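Local structure of competence/damage-inducible protein CinA (Agrobacterium tumefaciens, 2A9S) at residues L126-R131 against E160-L165; V52-F57 against R97-F102. The protein is of unknown function but belongs to the competence/damage-inducible CinA family, some members of which deamidate nicotinamide mononucleotide. One frame throughout, in Å; residues are numbered along the deposited sequence.

Contact 1: L126-R131 against E160-L165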
ATOM      1  N   LEU A 126      -5.270  14.391  -7.104  1.00 10.24           N
ATOM      2  CA  LEU A 126      -3.920  13.817  -7.123  1.00 10.94           C
ATOM      3  C   LEU A 126      -2.926  14.954  -6.995  1.00 12.53           C
ATOM      4  O   LEU A 126      -3.104  16.041  -7.596  1.00 12.02           O
ATOM      5  CB  LEU A 126      -3.642  13.023  -8.412  1.00 12.05           C
ATOM      6  CG  LEU A 126      -4.558  11.857  -8.782  1.00 12.16           C
ATOM      7  CD1 LEU A 126      -5.743  12.354  -9.627  1.00 11.75           C
ATOM      8  CD2 LEU A 126      -3.770  10.804  -9.531  1.00 14.31           C
ATOM      9  N   ALA A 127      -1.855  14.698  -6.239  1.00 12.22           N
ATOM     10  CA  ALA A 127      -0.799  15.711  -6.073  1.00 12.76           C
ATOM     11  C   ALA A 127       0.534  14.985  -6.058  1.00 13.71           C
ATOM     12  O   ALA A 127       0.665  13.914  -5.451  1.00 12.60           O
ATOM     13  CB  ALA A 127      -0.994  16.503  -4.794  1.00 13.12           C
ATOM     14  N   THR A 128       1.520  15.568  -6.728  1.00 15.65           N
ATOM     15  CA  THR A 128       2.895  15.088  -6.609  1.00 16.16           C
ATOM     16  C   THR A 128       3.793  16.229  -6.140  1.00 16.16           C
ATOM     17  O   THR A 128       3.617  17.380  -6.581  1.00 15.89           O
ATOM     18  CB  THR A 128       3.425  14.517  -7.933  1.00 17.44           C
ATOM     19  OG1 THR A 128       3.303  15.513  -8.962  1.00 20.78           O
ATOM     20  CG2 THR A 128       2.639  13.289  -8.353  1.00 19.09           C
ATOM     21  N   LYS A 129       4.744  15.929  -5.257  1.00 15.81           N
ATOM     22  CA  LYS A 129       5.676  16.964  -4.782  1.00 15.92           C
ATOM     23  C   LYS A 129       7.139  16.511  -4.861  1.00 17.18           C
ATOM     24  O   LYS A 129       7.432  15.326  -4.735  1.00 15.36           O
ATOM     25  CB  LYS A 129       5.300  17.416  -3.379  1.00 16.05           C
ATOM     26  CG  LYS A 129       6.103  18.618  -2.870  1.00 18.36           C
ATOM     27  CD  LYS A 129       5.570  19.143  -1.567  1.00 21.14           C
ATOM     28  CE  LYS A 129       6.393  20.367  -1.162  1.00 22.33           C
ATOM     29  NZ  LYS A 129       5.746  21.095  -0.043  1.00 25.41           N
ATOM     30  N   ALA A 130       8.038  17.457  -5.146  1.00 17.55           N
ATOM     31  CA  ALA A 130       9.488  17.199  -5.198  1.00 19.04           C
ATOM     32  C   ALA A 130      10.166  17.986  -4.083  1.00 19.71           C
ATOM     33  O   ALA A 130       9.613  18.962  -3.589  1.00 19.46           O
ATOM     34  CB  ALA A 130      10.053  17.629  -6.521  1.00 18.90           C
ATOM     35  N   ARG A 131      11.355  17.542  -3.688  1.00 22.13           N
ATOM     36  CA  ARG A 131      12.135  18.187  -2.620  1.00 24.97           C
ATOM     37  C   ARG A 131      12.429  19.680  -2.857  1.00 26.50           C
ATOM     38  O   ARG A 131      12.581  20.444  -1.895  1.00 26.48           O
ATOM     39  CB  ARG A 131      13.460  17.443  -2.416  1.00 25.35           C
ATOM     40  CG  ARG A 131      13.336  16.031  -1.890  1.00 25.89           C
ATOM     41  CD  ARG A 131      13.102  16.044  -0.401  1.00 27.84           C
ATOM     42  NE  ARG A 131      12.941  14.690   0.116  1.00 26.82           N
ATOM     43  CZ  ARG A 131      12.829  14.364   1.402  1.00 26.76           C
ATOM     44  NH1 ARG A 131      12.923  15.289   2.356  1.00 25.06           N
ATOM     45  NH2 ARG A 131      12.661  13.089   1.731  1.00 24.19           N
ATOM     46  N   GLU A 160       1.468   8.730 -14.456  1.00 11.94           N
ATOM     47  CA  GLU A 160       1.672   9.822 -15.428  1.00 14.16           C
ATOM     48  C   GLU A 160       2.265  11.064 -14.773  1.00 13.63           C
ATOM     49  O   GLU A 160       3.231  11.659 -15.288  1.00 15.00           O
ATOM     50  CB  GLU A 160       0.351  10.166 -16.134  1.00 13.43           C
ATOM     51  CG  GLU A 160      -0.092   9.049 -17.086  1.00 16.16           C
ATOM     52  CD  GLU A 160      -1.512   9.260 -17.622  1.00 15.75           C
ATOM     53  OE1 GLU A 160      -2.240  10.145 -17.102  1.00 17.56           O
ATOM     54  OE2 GLU A 160      -1.894   8.540 -18.571  1.00 18.98           O
ATOM     55  N   MET A 161       1.727  11.427 -13.612  1.00 13.52           N
ATOM     56  CA  MET A 161       2.199  12.582 -12.863  1.00 14.07           C
ATOM     57  C   MET A 161       3.609  12.442 -12.298  1.00 14.95           C
ATOM     58  O   MET A 161       4.374  13.422 -12.315  1.00 15.88           O
ATOM     59  CB  MET A 161       1.216  12.947 -11.751  1.00 14.51           C
ATOM     60  CG  MET A 161      -0.120  13.457 -12.281  1.00 12.45           C
ATOM     61  SD  MET A 161      -1.354  13.624 -10.975  1.00 10.70           S
ATOM     62  CE  MET A 161      -0.640  14.915  -9.940  1.00 14.78           C
ATOM     63  N   LEU A 162       3.960  11.265 -11.773  1.00 14.93           N
ATOM     64  CA  LEU A 162       5.343  11.015 -11.338  1.00 15.42           C
ATOM     65  C   LEU A 162       6.322  11.251 -12.496  1.00 16.90           C
ATOM     66  O   LEU A 162       7.369  11.913 -12.327  1.00 16.90           O
ATOM     67  CB  LEU A 162       5.506   9.598 -10.790  1.00 14.42           C
ATOM     68  CG  LEU A 162       5.012   9.416  -9.361  1.00 13.89           C
ATOM     69  CD1 LEU A 162       5.094   7.897  -8.980  1.00 13.68           C
ATOM     70  CD2 LEU A 162       5.838  10.271  -8.415  1.00 12.05           C
ATOM     71  N   ILE A 163       5.990  10.711 -13.661  1.00 17.07           N
ATOM     72  CA  ILE A 163       6.816  10.932 -14.854  1.00 18.79           C
ATOM     73  C   ILE A 163       6.938  12.419 -15.162  1.00 19.75           C
ATOM     74  O   ILE A 163       8.052  12.914 -15.372  1.00 19.74           O
ATOM     75  CB  ILE A 163       6.295  10.155 -16.075  1.00 18.40           C
ATOM     76  CG1 ILE A 163       6.432   8.660 -15.811  1.00 19.09           C
ATOM     77  CG2 ILE A 163       7.062  10.578 -17.382  1.00 18.46           C
ATOM     78  CD1 ILE A 163       5.515   7.747 -16.652  1.00 20.16           C
ATOM     79  N   ALA A 164       5.812  13.138 -15.143  1.00 20.14           N
ATOM     80  CA  ALA A 164       5.802  14.573 -15.442  1.00 20.49           C
ATOM     81  C   ALA A 164       6.611  15.388 -14.439  1.00 21.79           C
ATOM     82  O   ALA A 164       7.352  16.316 -14.830  1.00 21.54           O
ATOM     83  CB  ALA A 164       4.373  15.094 -15.518  1.00 20.32           C
ATOM     84  N   LEU A 165       6.474  15.049 -13.155  1.00 21.37           N
ATOM     85  CA  LEU A 165       7.204  15.731 -12.081  1.00 22.56           C
ATOM     86  C   LEU A 165       8.702  15.535 -12.259  1.00 23.85           C
ATOM     87  O   LEU A 165       9.458  16.490 -12.075  1.00 24.39           O
ATOM     88  CB  LEU A 165       6.762  15.260 -10.693  1.00 22.65           C
ATOM     89  CG  LEU A 165       7.375  15.959  -9.468  1.00 22.41           C
ATOM     90  CD1 LEU A 165       6.809  17.362  -9.289  1.00 24.34           C
ATOM     91  CD2 LEU A 165       7.101  15.115  -8.213  1.00 23.31           C
TER

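Contact 2: V52-F57 against R97-F102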
ATOM      1  N   VAL A  52      13.988   1.994  -6.270  1.00 13.85           N
ATOM      2  CA  VAL A  52      13.268   3.251  -6.514  1.00 13.25           C
ATOM      3  C   VAL A  52      12.163   3.497  -5.484  1.00 13.47           C
ATOM      4  O   VAL A  52      11.925   4.626  -5.086  1.00 12.68           O
ATOM      5  CB  VAL A  52      12.655   3.264  -7.949  1.00 14.27           C
ATOM      6  CG1 VAL A  52      11.689   4.476  -8.169  1.00 12.54           C
ATOM      7  CG2 VAL A  52      13.755   3.237  -9.014  1.00 13.45           C
ATOM      8  N   VAL A  53      11.470   2.438  -5.068  1.00 13.35           N
ATOM      9  CA  VAL A  53      10.327   2.639  -4.199  1.00 14.29           C
ATOM     10  C   VAL A  53      10.796   2.669  -2.738  1.00 14.88           C
ATOM     11  O   VAL A  53      11.316   1.680  -2.219  1.00 16.43           O
ATOM     12  CB  VAL A  53       9.220   1.585  -4.442  1.00 14.53           C
ATOM     13  CG1 VAL A  53       8.057   1.857  -3.509  1.00 15.93           C
ATOM     14  CG2 VAL A  53       8.731   1.614  -5.867  1.00 12.98           C
ATOM     15  N   ASP A  54      10.631   3.807  -2.088  1.00 13.91           N
ATOM     16  CA  ASP A  54      11.145   3.969  -0.739  1.00 14.64           C
ATOM     17  C   ASP A  54      10.149   3.434   0.275  1.00 14.80           C
ATOM     18  O   ASP A  54      10.458   2.469   0.984  1.00 16.94           O
ATOM     19  CB  ASP A  54      11.507   5.414  -0.478  1.00 14.43           C
ATOM     20  CG  ASP A  54      12.122   5.624   0.911  1.00 17.67           C
ATOM     21  OD1 ASP A  54      13.169   4.986   1.179  1.00 21.56           O
ATOM     22  OD2 ASP A  54      11.555   6.415   1.695  1.00 17.94           O
ATOM     23  N   ARG A  55       8.965   4.029   0.322  1.00 13.06           N
ATOM     24  CA  ARG A  55       7.924   3.531   1.223  1.00 12.23           C
ATOM     25  C   ARG A  55       6.574   4.004   0.759  1.00 11.86           C
ATOM     26  O   ARG A  55       6.463   4.874  -0.111  1.00 12.44           O
ATOM     27  CB  ARG A  55       8.173   3.979   2.679  1.00 11.44           C
ATOM     28  CG  ARG A  55       8.089   5.491   2.860  1.00 12.56           C
ATOM     29  CD  ARG A  55       8.654   5.939   4.210  1.00 13.31           C
ATOM     30  NE  ARG A  55      10.086   5.698   4.286  1.00 14.32           N
ATOM     31  CZ  ARG A  55      10.807   5.768   5.403  1.00 17.05           C
ATOM     32  NH1 ARG A  55      10.244   6.077   6.588  1.00 16.49           N
ATOM     33  NH2 ARG A  55      12.089   5.521   5.336  1.00 18.34           N
ATOM     34  N   GLY A  56       5.538   3.443   1.354  1.00 10.94           N
ATOM     35  CA  GLY A  56       4.178   3.777   0.981  1.00 11.27           C
ATOM     36  C   GLY A  56       3.327   3.873   2.218  1.00 11.64           C
ATOM     37  O   GLY A  56       3.531   3.092   3.174  1.00 10.32           O
ATOM     38  N   PHE A  57       2.362   4.806   2.180  1.00 10.19           N
ATOM     39  CA  PHE A  57       1.403   5.015   3.279  1.00 12.27           C
ATOM     40  C   PHE A  57       0.021   4.794   2.711  1.00 12.79           C
ATOM     41  O   PHE A  57      -0.320   5.408   1.699  1.00 15.09           O
ATOM     42  CB  PHE A  57       1.491   6.450   3.776  1.00 12.38           C
ATOM     43  CG  PHE A  57       2.896   6.897   4.142  1.00 13.61           C
ATOM     44  CD1 PHE A  57       3.329   6.775   5.457  1.00 17.62           C
ATOM     45  CD2 PHE A  57       3.770   7.421   3.190  1.00 13.74           C
ATOM     46  CE1 PHE A  57       4.613   7.182   5.827  1.00 17.97           C
ATOM     47  CE2 PHE A  57       5.055   7.813   3.552  1.00 14.01           C
ATOM     48  CZ  PHE A  57       5.471   7.692   4.857  1.00 16.50           C
ATOM     49  N   ARG A  97       8.308  12.642   5.406  1.00 21.02           N
ATOM     50  CA  ARG A  97       8.398  11.466   6.276  1.00 19.89           C
ATOM     51  C   ARG A  97       8.966  10.231   5.533  1.00 19.03           C
ATOM     52  O   ARG A  97       8.648   9.070   5.855  1.00 18.56           O
ATOM     53  CB  ARG A  97       7.066  11.183   6.966  1.00 20.30           C
ATOM     54  CG  ARG A  97       6.713  12.284   7.966  1.00 23.29           C
ATOM     55  CD  ARG A  97       5.304  12.205   8.446  1.00 26.59           C
ATOM     56  NE  ARG A  97       4.909  13.387   9.234  1.00 29.11           N
ATOM     57  CZ  ARG A  97       4.066  13.355  10.268  1.00 29.55           C
ATOM     58  NH1 ARG A  97       3.546  12.211  10.693  1.00 28.09           N
ATOM     59  NH2 ARG A  97       3.751  14.473  10.895  1.00 31.44           N
ATOM     60  N   SER A  98       9.819  10.496   4.540  1.00 17.58           N
ATOM     61  CA  SER A  98      10.475   9.442   3.784  1.00 17.43           C
ATOM     62  C   SER A  98      11.840   9.908   3.317  1.00 16.91           C
ATOM     63  O   SER A  98      12.218  11.072   3.569  1.00 18.15           O
ATOM     64  CB  SER A  98       9.620   9.040   2.583  1.00 17.16           C
ATOM     65  OG  SER A  98       9.815   9.920   1.488  1.00 16.27           O
ATOM     66  N   ARG A  99      12.554   9.017   2.630  1.00 16.47           N
ATOM     67  CA  ARG A  99      13.827   9.349   2.008  1.00 17.49           C
ATOM     68  C   ARG A  99      13.663   9.548   0.515  1.00 16.79           C
ATOM     69  O   ARG A  99      14.654   9.602  -0.197  1.00 17.74           O
ATOM     70  CB  ARG A  99      14.875   8.247   2.268  1.00 18.01           C
ATOM     71  CG  ARG A  99      14.867   7.720   3.672  1.00 22.66           C
ATOM     72  CD  ARG A  99      16.143   6.971   3.962  1.00 32.74           C
ATOM     73  NE  ARG A  99      16.609   7.261   5.318  1.00 37.50           N
ATOM     74  CZ  ARG A  99      17.621   8.077   5.606  1.00 40.52           C
ATOM     75  NH1 ARG A  99      18.308   8.682   4.636  1.00 41.26           N
ATOM     76  NH2 ARG A  99      17.955   8.280   6.874  1.00 43.39           N
ATOM     77  N   ALA A 100      12.429   9.715   0.038  1.00 16.01           N
ATOM     78  CA  ALA A 100      12.196   9.834  -1.398  1.00 15.55           C
ATOM     79  C   ALA A 100      12.537  11.228  -1.902  1.00 15.09           C
ATOM     80  O   ALA A 100      12.512  12.204  -1.152  1.00 15.94           O
ATOM     81  CB  ALA A 100      10.751   9.518  -1.743  1.00 15.51           C
ATOM     82  N   ASN A 101      12.844  11.300  -3.188  1.00 15.29           N
ATOM     83  CA  ASN A 101      12.887  12.559  -3.908  1.00 14.65           C
ATOM     84  C   ASN A 101      11.524  13.105  -4.330  1.00 15.11           C
ATOM     85  O   ASN A 101      11.362  14.323  -4.424  1.00 14.82           O
ATOM     86  CB  ASN A 101      13.754  12.415  -5.145  1.00 15.41           C
ATOM     87  CG  ASN A 101      15.105  11.831  -4.825  1.00 16.41           C
ATOM     88  OD1 ASN A 101      15.295  10.613  -4.810  1.00 19.06           O
ATOM     89  ND2 ASN A 101      16.060  12.715  -4.531  1.00 20.42           N
ATOM     90  N   PHE A 102      10.573  12.202  -4.637  1.00 13.75           N
ATOM     91  CA  PHE A 102       9.218  12.594  -5.082  1.00 13.35           C
ATOM     92  C   PHE A 102       8.175  11.833  -4.273  1.00 12.12           C
ATOM     93  O   PHE A 102       8.412  10.679  -3.899  1.00 11.95           O
ATOM     94  CB  PHE A 102       8.979  12.221  -6.557  1.00 13.56           C
ATOM     95  CG  PHE A 102      10.025  12.752  -7.527  1.00 15.74           C
ATOM     96  CD1 PHE A 102      10.313  14.110  -7.598  1.00 18.74           C
ATOM     97  CD2 PHE A 102      10.697  11.874  -8.372  1.00 18.87           C
ATOM     98  CE1 PHE A 102      11.286  14.598  -8.491  1.00 20.26           C
ATOM     99  CE2 PHE A 102      11.665  12.340  -9.265  1.00 20.87           C
ATOM    100  CZ  PHE A 102      11.958  13.703  -9.335  1.00 18.13           C
TER
HETATM  101  O   HOH W   1       7.639   7.423   7.717  1.00 38.46           O

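Contact 1: L126-R131 against E160-L165
Helix-on-sheet packing of an alpha/beta fold brings Met161, Leu162 and Leu165 of helix 147-167 onto Leu126, Thr128 and Ala130, alternate residues of strand 123-130. The two short axes run 8.7 Å apart at closest approach and are inclined at 29°, a near-parallel alignment that lets Met161 and Leu165, one helical turn apart, meet alternate residues of the strand, those facing the helix. Met161 lies at the Leu126 end: its SD rests 3.5 Å from CB of Leu126, and the bend at chi3 (65°) turns CE onto the backbone there, 3.6 Å from O of Leu126. Thr128 sits in the middle, its two branches divided between neighbours. CG2 meets CB of Met161 at 3.7 Å, while OG1 is turned to Leu165, 3.9 Å from its CB, and finds no hydrogen-bond partner in the model. Leu165 passes Thr128 in the opposite sense and pushes CD2 over the backbone of the next residue, 3.5 Å from O of Lys129; the same methyl reaches CB of Ala130. Strands 102-108 and 135-141 flank this patch, giving Val104 and Leu136 to Thr128, Phe102 to Leu165 and His138 to Met161, whereas helix 84-96 packs on Ala127 and Lys129 from the other face of the sheet.

Contact 2: V52-F57 against R97-F102
A buried carboxylate that accepts bonds from two directions ties Asp54, at the start of strand 53-59, to the loop that follows helix 84-96. OD2 of Asp54 takes the backbone N-H of Arg99 at 2.9 Å in a fairly straight bond (160°). From the opposite face of the carboxylate plane, NE of Arg55 reaches the same oxygen at 3.1 Å in a salt bridge, its N-H less well directed (141°). Both donors thus stand above or below that plane, and they fix the carboxylate between strand and loop.

Water carries a second polar link, accepting from NH1 of Arg55 at 3.1 Å in the plane of the guanidinium and donating to O of Arg97 at 2.7 Å. Within the loop, OG of Ser98 accepts from N of Ala100 (3.0 Å), an ST turn.

Van der Waals contacts lie beside these bonds. CD of Arg55 lies 3.6 Å from CB of Ser98; the bend at chi3 (66°) swings NE toward Asp54 and leaves one face of the guanidinium, near its rim, against CA of Ser98. Phe57 presents its edge, with CZ 3.6 Å from O of Arg97.

The outer ends of the Arg55 guanidinium belong to the dimer interface: NH1 and NH2 form salt bridges with Asp67 and Asp63 of the second subunit. Gly56 pairs in an antiparallel ladder with a strand of the second subunit, so the arrangement is that of an edge strand in a sheet continued across a dimer, with Asp54 bonded directly to the adjacent loop and Arg55 joined to it through water.

Overall arrangement
Two ways of attaching an element to one sheet appear side by side here, apolar packing in contact 1 and largely polar bonding in contact 2. Their centres lie 13 Å apart, and along the chain contact 2 closes before contact 1 opens. Within the subunit strand 53-59 is an outermost strand of the sheet, which continues into the partner; strands 28-32 and 102-108 separate it from strand 123-130. The loop 97-102 joins the contacts directly: Arg131 NE and NH2 bond to O of Ala100 and of Ser98, while Phe102, where the loop enters strand 102-108, packs against Leu165. The two contacts are thus linked through loop 97-102, one at the C-terminal helix and the other at the dimer interface.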